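Local coordinates for protein autotransporter adhesin/invasin TibA (Escherichia coli, PDB 4Q1Q) that mediates adhesion to and invasion of human intestinal epithelial cells, mediates bacterial aggregation and enhances biofilm formation, represented here by a heptosylated fragment of its passenger region, at residues Ala34-Ile39 with Ala53-Ile58; Gly42-Val47 with Gly61-Val66; Asn93-Asn98 with Gly112-Ser117; Gly100-Phe105 with Gly119-Ile124. All coordinates share one frame; numbering follows the deposited sequence.

How the interactions relate
All four contacts pair successive coils of a parallel beta-helix whose equivalent positions recur every 19 residues here. Interactions 1 and 2 join the same two coils: their segments alternate along the chain, their centres lie about 10 Å apart, and Ala53 and Thr56 pack on the inward glutamines Gln45 and Gln64. Interactions 3 and 4, opening only after both have closed, repeat this relation with centres about 10 Å apart. Interactions 1 and 3, centres about 15 Å apart, share one run of parallel strands; interactions 2 and 4, centres about 14 Å apart, share another, including 44-47, 63-66, 101-104 and 120-124. Coil stacking thus builds an elongated shaft carrying heptoses along its surface.

Interaction 1. Residues Ala34-Ile39 with Ala53-Ile58; sequences AKNTTI and ATSTTI. With 289 (D-glycero-alpha-D-manno-heptopyranose), chain B.
Ala53 lies level with Ala34 of the preceding coil, both methyls turned to the same side as Ile39 and Ile58. Next, Thr54 N donates a markedly bent bond to Ala34 O (2.8 Å, 137°). Outside, Thr54 CG2 runs alongside the Lys35 chain, 4.1 Å from NZ, while its OG1 is hydrogen-bonded to O6 of a further heptose. Thr54 O accepts a weak bond from Asn36 N at 3.2 Å. At Ser55 the backbone takes a left-handed conformation, matched by Asn36 across from it, and both coils turn together. Ser55 OG is joined covalently to C1 of the chain B heptose (1.3 Å), which rises beside Asn36. Thr56, its CG2 anti to the backbone N and OG1 beside it (chi1 -52°), sends that methyl to Ile39 CD1 at a tight 3.4 Å. Thr57 restores regular pairing: its N meets Thr37 O at 2.7 Å, and its O accepts an almost straight bond from Ile39 N, also 2.7 Å (176°). Ile58 lies parallel to Ile39, CG1 facing CD1 at 4.1 Å. The Ser55 heptose decorates the outer surface, while in-register Ala and Ile pairs inside are characteristic of the parallel beta-helix.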
# COMPACT_ATOMS: atom_id res chain seq x y z
N ALA A 34 -14.41 -24.55 -2.45
CA ALA A 34 -14.90 -24.29 -1.10
C ALA A 34 -15.60 -22.94 -1.13
O ALA A 34 -15.07 -21.99 -1.69
CB ALA A 34 -13.76 -24.30 -0.11
N LYS A 35 -16.81 -22.88 -0.57
CA LYS A 35 -17.60 -21.66 -0.59
C LYS A 35 -18.17 -21.38 0.80
O LYS A 35 -18.51 -22.30 1.54
CB LYS A 35 -18.69 -21.74 -1.66
CG LYS A 35 -18.14 -22.02 -3.05
CD LYS A 35 -19.21 -22.30 -4.10
CE LYS A 35 -20.03 -21.07 -4.43
NZ LYS A 35 -19.23 -19.94 -4.98
N ASN A 36 -18.25 -20.09 1.12
CA ASN A 36 -18.74 -19.61 2.41
C ASN A 36 -18.19 -20.39 3.60
O ASN A 36 -18.91 -20.65 4.57
CB ASN A 36 -20.27 -19.63 2.47
CG ASN A 36 -20.92 -18.32 2.07
OD1 ASN A 36 -20.34 -17.23 2.22
ND2 ASN A 36 -22.16 -18.40 1.59
N THR A 37 -16.92 -20.79 3.53
CA THR A 37 -16.26 -21.40 4.67
C THR A 37 -16.03 -20.38 5.77
O THR A 37 -15.76 -19.20 5.50
CB THR A 37 -14.90 -22.00 4.28
OG1 THR A 37 -15.02 -22.74 3.07
CG2 THR A 37 -14.39 -22.90 5.39
N THR A 38 -16.16 -20.81 7.02
CA THR A 38 -15.85 -19.96 8.16
C THR A 38 -14.71 -20.62 8.90
O THR A 38 -14.89 -21.74 9.38
CB THR A 38 -17.07 -19.77 9.08
OG1 THR A 38 -18.18 -19.24 8.34
CG2 THR A 38 -16.76 -18.83 10.23
N ILE A 39 -13.55 -19.96 8.96
CA ILE A 39 -12.35 -20.49 9.62
C ILE A 39 -12.19 -19.87 11.01
O ILE A 39 -11.91 -18.67 11.14
CB ILE A 39 -11.04 -20.27 8.84
CG1 ILE A 39 -11.14 -20.75 7.39
CG2 ILE A 39 -9.91 -21.03 9.54
CD1 ILE A 39 -10.06 -20.23 6.45
N ALA A 53 -10.83 -21.29 -3.28
CA ALA A 53 -11.68 -20.91 -2.16
C ALA A 53 -12.42 -19.63 -2.51
O ALA A 53 -11.89 -18.75 -3.18
CB ALA A 53 -10.88 -20.72 -0.88
N THR A 54 -13.66 -19.54 -2.03
CA THR A 54 -14.51 -18.41 -2.33
C THR A 54 -15.28 -18.06 -1.07
O THR A 54 -15.68 -18.95 -0.33
CB THR A 54 -15.46 -18.76 -3.49
OG1 THR A 54 -14.74 -19.52 -4.48
CG2 THR A 54 -16.03 -17.51 -4.14
N SER A 55 -15.41 -16.77 -0.80
CA SER A 55 -16.25 -16.26 0.28
C SER A 55 -15.87 -16.81 1.66
O SER A 55 -16.72 -16.96 2.54
CB SER A 55 -17.72 -16.58 0.01
OG SER A 55 -18.16 -16.15 -1.27
N THR A 56 -14.59 -17.12 1.83
CA THR A 56 -14.12 -17.64 3.10
C THR A 56 -14.10 -16.53 4.13
O THR A 56 -13.61 -15.44 3.81
CB THR A 56 -12.71 -18.20 2.97
OG1 THR A 56 -12.67 -19.11 1.87
CG2 THR A 56 -12.31 -18.92 4.23
N THR A 57 -14.67 -16.79 5.30
CA THR A 57 -14.61 -15.88 6.44
C THR A 57 -13.53 -16.37 7.41
O THR A 57 -13.52 -17.53 7.80
CB THR A 57 -15.99 -15.76 7.12
OG1 THR A 57 -16.77 -14.73 6.48
CG2 THR A 57 -15.87 -15.43 8.59
N ILE A 58 -12.60 -15.50 7.79
CA ILE A 58 -11.46 -15.88 8.63
C ILE A 58 -11.51 -15.13 9.95
O ILE A 58 -11.37 -13.90 9.97
CB ILE A 58 -10.10 -15.59 7.97
CG1 ILE A 58 -10.07 -16.09 6.52
CG2 ILE A 58 -8.97 -16.24 8.76
CD1 ILE A 58 -8.79 -15.80 5.77
O7 289 B . -21.96 -13.44 3.41
C7 289 B . -20.86 -13.70 2.53
C6 289 B . -21.27 -14.59 1.36
O6 289 B . -22.59 -14.25 0.91
C5 289 B . -20.31 -14.52 0.18
O5 289 B . -20.34 -15.77 -0.51
C1 289 B . -19.39 -15.85 -1.58
C2 289 B . -19.64 -14.85 -2.71
O2 289 B . -20.77 -15.20 -3.51
C3 289 B . -19.79 -13.46 -2.09
O3 289 B . -20.34 -12.59 -3.08
C4 289 B . -20.65 -13.42 -0.83
O4 289 B . -20.45 -12.15 -0.22

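Interaction 2. Residues Gly42-Val47 with Gly61-Val66; sequences GGKQYV and GGVQHV. With 289 (D-glycero-alpha-D-manno-heptopyranose), chain I; 289 (D-glycero-alpha-D-manno-heptopyranose), chain E; 289 (D-glycero-alpha-D-manno-heptopyranose), chain G.
Tyr46 and His65 lie one above the other in an offset stack on one face of a parallel beta-helix, where strands 44-47 and 63-66 belong to consecutive coils. Their planes are only 9° apart and their centroids 4.8 Å, so His65 CD2 sits over the rim of the tyrosine ring rather than its middle. With CG anti to the carbonyl carbon in both residues (chi1 -60° and -62°), the two rings leave their strands in the same direction and can overlap. The row of rings continues: Tyr46 also stacks with His27, whereas His65 meets His84 edge-to-face. Beside the rings, the bent Lys44 chain slants across Val63, with NZ 3.7 Å from CG1.

The opposite face carries two buried glutamines. Gln45 and Gln64 run side by side, extended, their amides nearly coplanar, and Gln64 NE2 gives a 2.8 Å bond to Gln45 OE1 in the Gln64 amide plane. Gln64 OE1 passes the chain on to Ser75 OG and Gln83 NE2, so the buried amide is held from both ends. At the turn, a water donates to both Gly43 O and Gly61 O, bridging the coils. Sugars line the ring edges: Tyr46 CD2 approaches O2 of the chain G heptose at 3.4 Å, and His65 ND1 shares a 2.7 Å hydrogen bond with O2 of the chain I heptose, an oxygen at the ring edge, in the imidazole plane.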
# COMPACT_ATOMS: atom_id res chain seq x y z
N GLY A 42 -7.76 -22.15 15.51
CA GLY A 42 -7.16 -23.47 15.30
C GLY A 42 -7.45 -24.05 13.93
O GLY A 42 -6.80 -25.02 13.50
N GLY A 43 -8.37 -23.42 13.20
CA GLY A 43 -8.68 -23.79 11.82
C GLY A 43 -7.65 -23.39 10.76
O GLY A 43 -7.25 -22.22 10.69
N LYS A 44 -7.24 -24.37 9.95
CA LYS A 44 -6.36 -24.17 8.82
C LYS A 44 -7.00 -24.57 7.48
O LYS A 44 -7.36 -25.73 7.29
CB LYS A 44 -5.07 -24.98 9.02
CG LYS A 44 -4.40 -24.79 10.37
CD LYS A 44 -2.89 -24.66 10.26
CE LYS A 44 -2.30 -23.82 11.39
NZ LYS A 44 -1.18 -22.95 10.94
N GLN A 45 -7.16 -23.62 6.56
CA GLN A 45 -7.49 -23.93 5.16
C GLN A 45 -6.27 -23.82 4.25
O GLN A 45 -5.62 -22.78 4.18
CB GLN A 45 -8.57 -22.99 4.63
CG GLN A 45 -9.14 -23.42 3.28
CD GLN A 45 -10.06 -22.39 2.65
OE1 GLN A 45 -9.60 -21.34 2.22
NE2 GLN A 45 -11.35 -22.71 2.53
N TYR A 46 -5.96 -24.90 3.54
CA TYR A 46 -4.84 -24.90 2.62
C TYR A 46 -5.39 -24.98 1.20
O TYR A 46 -6.00 -25.99 0.84
CB TYR A 46 -3.90 -26.08 2.84
CG TYR A 46 -3.27 -26.17 4.21
CD1 TYR A 46 -4.04 -26.54 5.30
CD2 TYR A 46 -1.92 -25.91 4.41
CE1 TYR A 46 -3.48 -26.65 6.56
CE2 TYR A 46 -1.35 -26.03 5.66
CZ TYR A 46 -2.14 -26.39 6.74
OH TYR A 46 -1.67 -26.52 8.03
N VAL A 47 -5.15 -23.93 0.42
CA VAL A 47 -5.61 -23.88 -0.96
C VAL A 47 -4.44 -24.15 -1.89
O VAL A 47 -3.62 -23.26 -2.13
CB VAL A 47 -6.23 -22.52 -1.33
CG1 VAL A 47 -6.89 -22.60 -2.70
CG2 VAL A 47 -7.25 -22.05 -0.30
N GLY A 61 -7.57 -16.35 15.27
CA GLY A 61 -6.79 -17.58 15.35
C GLY A 61 -7.04 -18.55 14.22
O GLY A 61 -6.49 -19.65 14.26
N GLY A 62 -7.86 -18.19 13.24
CA GLY A 62 -7.90 -18.91 11.96
C GLY A 62 -6.95 -18.45 10.87
O GLY A 62 -6.75 -17.25 10.69
N VAL A 63 -6.40 -19.38 10.11
CA VAL A 63 -5.53 -19.11 8.96
C VAL A 63 -5.96 -19.75 7.62
O VAL A 63 -6.23 -20.96 7.58
CB VAL A 63 -4.09 -19.57 9.27
CG1 VAL A 63 -4.02 -21.08 9.41
CG2 VAL A 63 -3.13 -19.12 8.18
N GLN A 64 -6.01 -18.95 6.55
CA GLN A 64 -6.12 -19.41 5.15
C GLN A 64 -4.78 -19.33 4.42
O GLN A 64 -4.24 -18.24 4.23
CB GLN A 64 -7.12 -18.56 4.34
CG GLN A 64 -7.34 -18.97 2.89
CD GLN A 64 -8.30 -18.06 2.13
OE1 GLN A 64 -8.10 -16.85 2.05
NE2 GLN A 64 -9.37 -18.63 1.59
N HIS A 65 -4.22 -20.48 4.04
CA HIS A 65 -2.99 -20.56 3.27
C HIS A 65 -3.30 -20.69 1.78
O HIS A 65 -3.97 -21.64 1.37
CB HIS A 65 -2.17 -21.79 3.68
CG HIS A 65 -1.74 -21.77 5.11
ND1 HIS A 65 -0.43 -21.54 5.48
CD2 HIS A 65 -2.43 -21.96 6.26
CE1 HIS A 65 -0.34 -21.57 6.80
NE2 HIS A 65 -1.54 -21.80 7.29
N VAL A 66 -2.80 -19.73 1.00
CA VAL A 66 -2.91 -19.81 -0.46
C VAL A 66 -1.58 -20.13 -1.11
O VAL A 66 -0.71 -19.27 -1.25
CB VAL A 66 -3.41 -18.50 -1.09
CG1 VAL A 66 -3.69 -18.71 -2.57
CG2 VAL A 66 -4.64 -17.99 -0.35
O7 289 I . 7.84 -20.87 0.91
C7 289 I . 6.82 -20.05 1.49
C6 289 I . 5.69 -20.96 1.95
O6 289 I . 6.22 -21.91 2.88
C5 289 I . 4.53 -20.10 2.47
O5 289 I . 3.44 -20.69 1.77
C1 289 I . 2.19 -20.07 2.07
C2 289 I . 1.81 -20.27 3.53
O2 289 I . 1.69 -21.66 3.84
C3 289 I . 2.88 -19.55 4.35
O3 289 I . 2.59 -19.80 5.72
C4 289 I . 4.28 -20.02 3.97
O4 289 I . 5.15 -19.07 4.58
O7 289 E . -7.55 -25.06 21.13
C7 289 E . -8.53 -24.91 20.10
C6 289 E . -8.98 -23.46 19.92
O6 289 E . -9.39 -22.95 21.19
C5 289 E . -7.97 -22.52 19.26
O5 289 E . -8.17 -21.21 19.80
C1 289 E . -7.53 -20.21 18.99
C2 289 E . -6.02 -20.38 19.11
O2 289 E . -5.59 -20.19 20.46
C3 289 E . -5.64 -21.78 18.63
O3 289 E . -4.23 -22.00 18.85
C4 289 E . -6.48 -22.85 19.34
O4 289 E . -6.16 -24.11 18.74
O7 289 G . 4.05 -26.71 -3.29
C7 289 G . 3.32 -25.67 -2.63
C6 289 G . 3.44 -25.90 -1.13
O6 289 G . 4.82 -25.79 -0.76
C5 289 G . 2.62 -24.91 -0.31
O5 289 G . 1.28 -25.38 -0.32
C1 289 G . 0.43 -24.52 0.44
C2 289 G . 0.80 -24.62 1.92
O2 289 G . 0.83 -25.97 2.39
C3 289 G . 2.17 -23.98 2.02
O3 289 G . 2.57 -23.95 3.40
C4 289 G . 3.11 -24.78 1.13
O4 289 G . 4.37 -24.11 1.10
O HOH W 1 -5.52 -21.79 12.69

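Interaction 3. Residues Asn93-Asn98 with Gly112-Ser117; sequences NTTVNN and GTIINS. With 289 (D-glycero-alpha-D-manno-heptopyranose), chain C; 289 (D-glycero-alpha-D-manno-heptopyranose), chain V.
Asn97 and Asn116 lie side by side in a short asparagine ladder on the outside of the parallel beta-helix, their amide planes just 9° apart. Asn116 ND2 donates to Asn97 OD1 at 3.0 Å, the donor tilted 29° from the carbonyl plane, and the same ND2 is brushed by Thr95 CG2 at 3.2 Å. Turned the other way, Val96 points inward: its CG2 meets Thr113 CG2 at 3.8 Å, and its CB rests near CG2 of Ile115.

The backbone holds these side chains in register. Ile114 N binds Thr94 O, Val96 N binds Ile114 O, and Asn116 N closes on Val96 O at 2.7 Å, which places the two asparagine amides level. A second shell holds several of these groups. Asn97 ND2 gives its own hydrogen bond to Asn78 OD1, so the ladder runs on to the preceding coil. Thr113 OG1 is bonded to the buried Gln102 OE1 and Thr94 OG1 to Gln83 OE1, while a water accepts from Thr94 N and is also hydrogen-bonded to Thr113 OG1.

Two residues past the strand, Ser117 OG is linked covalently to C1 of the chain C heptose. Asn98 sends its CG away from the backbone N (chi1 -168°), which brings the amide against this sugar. Its ND2 makes a weak bond to O3 of the chain V heptose, and its OD1 accepts from O4 of the chain C heptose at 2.6 Å.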
# COMPACT_ATOMS: atom_id res chain seq x y z
N ASN A 93 -9.91 -9.65 -4.36
CA ASN A 93 -10.98 -8.94 -3.68
C ASN A 93 -11.14 -9.35 -2.22
O ASN A 93 -12.25 -9.41 -1.68
CB ASN A 93 -12.27 -9.05 -4.52
CG ASN A 93 -12.19 -8.27 -5.83
OD1 ASN A 93 -11.30 -7.43 -6.02
ND2 ASN A 93 -13.13 -8.51 -6.73
N THR A 94 -10.01 -9.58 -1.56
CA THR A 94 -9.97 -9.86 -0.12
C THR A 94 -10.43 -8.63 0.66
O THR A 94 -10.16 -7.51 0.23
CB THR A 94 -8.55 -10.23 0.35
OG1 THR A 94 -8.01 -11.28 -0.47
CG2 THR A 94 -8.56 -10.65 1.83
N THR A 95 -11.12 -8.84 1.78
CA THR A 95 -11.56 -7.78 2.69
C THR A 95 -10.94 -7.99 4.08
O THR A 95 -11.10 -9.04 4.70
CB THR A 95 -13.09 -7.70 2.90
OG1 THR A 95 -13.78 -7.57 1.65
CG2 THR A 95 -13.44 -6.48 3.74
N VAL A 96 -10.26 -6.98 4.61
CA VAL A 96 -9.50 -7.15 5.84
C VAL A 96 -10.12 -6.20 6.85
O VAL A 96 -10.15 -4.99 6.63
CB VAL A 96 -8.00 -6.80 5.66
CG1 VAL A 96 -7.17 -7.31 6.83
CG2 VAL A 96 -7.45 -7.38 4.37
N ASN A 97 -10.63 -6.74 7.95
CA ASN A 97 -11.26 -5.87 8.94
C ASN A 97 -10.36 -5.72 10.16
O ASN A 97 -9.30 -6.34 10.23
CB ASN A 97 -12.63 -6.40 9.38
CG ASN A 97 -13.61 -6.50 8.22
OD1 ASN A 97 -13.93 -5.52 7.56
ND2 ASN A 97 -14.09 -7.71 7.96
N ASN A 98 -10.83 -4.93 11.11
CA ASN A 98 -10.18 -4.73 12.39
C ASN A 98 -9.48 -5.96 12.91
O ASN A 98 -10.08 -7.01 13.13
CB ASN A 98 -11.21 -4.25 13.42
CG ASN A 98 -10.55 -3.76 14.69
OD1 ASN A 98 -9.60 -2.97 14.64
ND2 ASN A 98 -11.06 -4.20 15.84
N GLY A 112 -6.91 -6.18 -5.67
CA GLY A 112 -8.19 -5.59 -5.29
C GLY A 112 -8.52 -5.63 -3.80
O GLY A 112 -9.68 -5.53 -3.42
N THR A 113 -7.51 -5.76 -2.95
CA THR A 113 -7.76 -5.96 -1.52
C THR A 113 -8.41 -4.73 -0.93
O THR A 113 -7.97 -3.62 -1.26
CB THR A 113 -6.44 -6.23 -0.76
OG1 THR A 113 -5.80 -7.34 -1.40
CG2 THR A 113 -6.71 -6.51 0.73
N ILE A 114 -9.45 -4.92 -0.12
CA ILE A 114 -10.06 -3.80 0.60
C ILE A 114 -9.63 -3.87 2.06
O ILE A 114 -9.99 -4.81 2.77
CB ILE A 114 -11.60 -3.81 0.56
CG1 ILE A 114 -12.14 -3.38 -0.80
CG2 ILE A 114 -12.19 -2.83 1.57
CD1 ILE A 114 -12.07 -4.44 -1.88
N ILE A 115 -8.88 -2.88 2.54
CA ILE A 115 -8.43 -2.88 3.94
C ILE A 115 -9.28 -1.94 4.76
O ILE A 115 -9.30 -0.74 4.51
CB ILE A 115 -6.94 -2.51 4.10
CG1 ILE A 115 -6.11 -3.20 3.01
CG2 ILE A 115 -6.43 -2.89 5.49
CD1 ILE A 115 -4.72 -2.63 2.86
N ASN A 116 -10.00 -2.48 5.74
CA ASN A 116 -10.90 -1.67 6.56
C ASN A 116 -10.29 -1.26 7.90
O ASN A 116 -9.18 -1.66 8.24
CB ASN A 116 -12.23 -2.40 6.80
CG ASN A 116 -13.05 -2.50 5.53
OD1 ASN A 116 -13.19 -1.52 4.80
ND2 ASN A 116 -13.55 -3.70 5.24
N SER A 117 -11.04 -0.48 8.66
CA SER A 117 -10.57 0.11 9.91
C SER A 117 -9.84 -0.93 10.76
O SER A 117 -10.34 -2.01 11.06
CB SER A 117 -11.73 0.78 10.66
OG SER A 117 -11.25 1.85 11.46
O7 289 C . -14.91 -1.78 13.83
C7 289 C . -13.76 -1.10 13.30
C6 289 C . -13.00 -0.44 14.44
O6 289 C . -12.53 -1.46 15.33
C5 289 C . -11.80 0.34 13.94
O5 289 C . -12.23 1.57 13.36
C1 289 C . -11.14 2.22 12.71
C2 289 C . -10.29 2.75 13.86
O2 289 C . -11.09 3.53 14.76
C3 289 C . -9.68 1.55 14.56
O3 289 C . -8.86 1.94 15.67
C4 289 C . -10.78 0.61 15.05
O4 289 C . -10.15 -0.60 15.48
O7 289 V . -6.29 -8.57 21.70
C7 289 V . -7.45 -8.29 20.91
C6 289 V . -7.32 -8.99 19.56
O6 289 V . -7.43 -10.40 19.74
C5 289 V . -8.39 -8.52 18.59
O5 289 V . -9.65 -9.08 18.95
C1 289 V . -10.67 -8.76 18.01
C2 289 V . -10.90 -7.26 17.99
O2 289 V . -11.38 -6.83 19.26
C3 289 V . -9.60 -6.53 17.66
O3 289 V . -9.79 -5.12 17.82
C4 289 V . -8.49 -6.99 18.58
O4 289 V . -7.24 -6.44 18.15
O HOH W 2 -7.18 -9.37 -2.48

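Interaction 4. Residues Gly100-Phe105 with Gly119-Ile124; sequences GRQTVF and GDQYVI
Arg101 lays its chain, from CG outward, across Tyr122 of the next coil. CB lies 4.1 Å from Asp120 O, the carbonyl that accepts from Gln102 N. CG, anti to the backbone N (chi1 -171°), comes to 3.8 Å from Tyr122 CD1. CD closes to 3.5 Å from that same CD1, after which a bend at chi3 (-77°) brings the head to the CE1 corner of the ring. NE then reaches Tyr122 CE1 at 3.1 Å, and CZ follows at 3.3 Å, so that CE1 sits over one face of the guanidinium, toward its rim. The two planes are inclined by 51°, hence the groups cross rather than stack. NH1 stays farther off, nearest to CE1. At the tip, NH2 approaches Tyr122 OH to 3.5 Å, but the angle is too poor for a hydrogen bond. The carboxylate of Asp120 lies nearby without touching the guanidinium; it forms a salt bridge with Arg139 instead.

On the other face, with Val104 and Val123, Gln102 and Gln121 run extended side by side with nearly coplanar amides, Gln121 NE2 giving a 2.7 Å bond to Gln102 OE1. Toward the strand end, Thr103 CG2 lies over one face of the Phe105 ring and touches Ile124 CD1 at 3.7 Å.

The pair is set within a continuous run of parallel strands. Strand 101-104 is bonded on its other side to strand 82-85, and just beyond it Phe105 meets His84 edge-to-face, while strand 120-124 borders strand 139-143, with Tyr122 stacked on Phe141 and Gln121 OE1 accepting from Gln140 NE2.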
# COMPACT_ATOMS: atom_id res chain seq x y z
N GLY A 100 -7.52 -7.94 11.39
CA GLY A 100 -7.21 -8.93 10.37
C GLY A 100 -5.92 -8.59 9.64
O GLY A 100 -5.55 -7.44 9.48
N ARG A 101 -5.22 -9.63 9.18
CA ARG A 101 -4.02 -9.39 8.41
C ARG A 101 -4.00 -10.23 7.15
O ARG A 101 -4.10 -11.45 7.22
CB ARG A 101 -2.78 -9.75 9.22
CG ARG A 101 -1.48 -9.32 8.54
CD ARG A 101 -0.26 -9.71 9.36
NE ARG A 101 -0.08 -8.80 10.48
CZ ARG A 101 0.95 -8.84 11.32
NH1 ARG A 101 1.90 -9.75 11.17
NH2 ARG A 101 1.05 -7.96 12.30
N GLN A 102 -3.82 -9.57 6.01
CA GLN A 102 -3.37 -10.27 4.81
C GLN A 102 -1.87 -10.08 4.64
O GLN A 102 -1.41 -8.94 4.64
CB GLN A 102 -4.09 -9.73 3.58
CG GLN A 102 -3.60 -10.33 2.28
CD GLN A 102 -4.24 -9.68 1.06
OE1 GLN A 102 -4.05 -8.49 0.79
NE2 GLN A 102 -5.01 -10.46 0.32
N THR A 103 -1.12 -11.16 4.44
CA THR A 103 0.31 -11.08 4.21
C THR A 103 0.56 -11.73 2.87
O THR A 103 0.12 -12.86 2.64
CB THR A 103 1.13 -11.82 5.28
OG1 THR A 103 0.86 -11.23 6.56
CG2 THR A 103 2.62 -11.76 4.97
N VAL A 104 1.28 -11.01 2.01
CA VAL A 104 1.68 -11.52 0.71
C VAL A 104 3.19 -11.71 0.67
O VAL A 104 3.98 -10.75 0.66
CB VAL A 104 1.28 -10.54 -0.41
CG1 VAL A 104 1.55 -11.16 -1.78
CG2 VAL A 104 -0.16 -10.08 -0.22
N PHE A 105 3.55 -12.98 0.62
CA PHE A 105 4.93 -13.40 0.74
C PHE A 105 5.56 -13.42 -0.64
O PHE A 105 4.97 -13.05 -1.65
CB PHE A 105 5.01 -14.80 1.36
CG PHE A 105 4.63 -14.85 2.81
CD1 PHE A 105 5.58 -14.63 3.79
CD2 PHE A 105 3.35 -15.20 3.19
CE1 PHE A 105 5.26 -14.73 5.14
CE2 PHE A 105 3.01 -15.30 4.53
CZ PHE A 105 3.96 -15.06 5.50
N GLY A 119 -7.41 -2.77 9.90
CA GLY A 119 -6.93 -3.92 9.15
C GLY A 119 -5.55 -3.65 8.59
O GLY A 119 -5.19 -2.50 8.38
N ASP A 120 -4.79 -4.71 8.36
CA ASP A 120 -3.42 -4.57 7.87
C ASP A 120 -3.13 -5.50 6.70
O ASP A 120 -3.55 -6.66 6.69
CB ASP A 120 -2.43 -4.89 9.00
CG ASP A 120 -2.31 -3.78 10.02
OD1 ASP A 120 -2.54 -2.60 9.68
OD2 ASP A 120 -1.97 -4.08 11.19
N GLN A 121 -2.43 -4.97 5.71
CA GLN A 121 -1.91 -5.76 4.61
C GLN A 121 -0.40 -5.57 4.64
O GLN A 121 0.06 -4.45 4.52
CB GLN A 121 -2.45 -5.27 3.27
CG GLN A 121 -1.88 -6.03 2.09
CD GLN A 121 -2.31 -5.41 0.79
OE1 GLN A 121 -2.13 -4.21 0.55
NE2 GLN A 121 -2.88 -6.24 -0.08
N TYR A 122 0.33 -6.68 4.73
CA TYR A 122 1.78 -6.69 4.62
C TYR A 122 2.21 -7.27 3.27
O TYR A 122 1.83 -8.37 2.89
CB TYR A 122 2.35 -7.56 5.73
CG TYR A 122 2.45 -6.92 7.09
CD1 TYR A 122 1.36 -6.91 7.95
CD2 TYR A 122 3.64 -6.37 7.54
CE1 TYR A 122 1.45 -6.37 9.22
CE2 TYR A 122 3.73 -5.79 8.79
CZ TYR A 122 2.64 -5.79 9.63
OH TYR A 122 2.71 -5.27 10.90
N VAL A 123 3.02 -6.52 2.52
CA VAL A 123 3.48 -7.02 1.25
C VAL A 123 4.99 -7.05 1.34
O VAL A 123 5.65 -6.00 1.29
CB VAL A 123 3.05 -6.10 0.09
CG1 VAL A 123 3.54 -6.68 -1.22
CG2 VAL A 123 1.55 -5.86 0.07
N ILE A 124 5.55 -8.24 1.49
CA ILE A 124 6.96 -8.37 1.83
C ILE A 124 7.72 -9.33 0.93
O ILE A 124 7.15 -10.03 0.10
CB ILE A 124 7.12 -8.80 3.30
CG1 ILE A 124 6.49 -10.18 3.52
CG2 ILE A 124 6.52 -7.73 4.20
CD1 ILE A 124 6.13 -10.49 4.96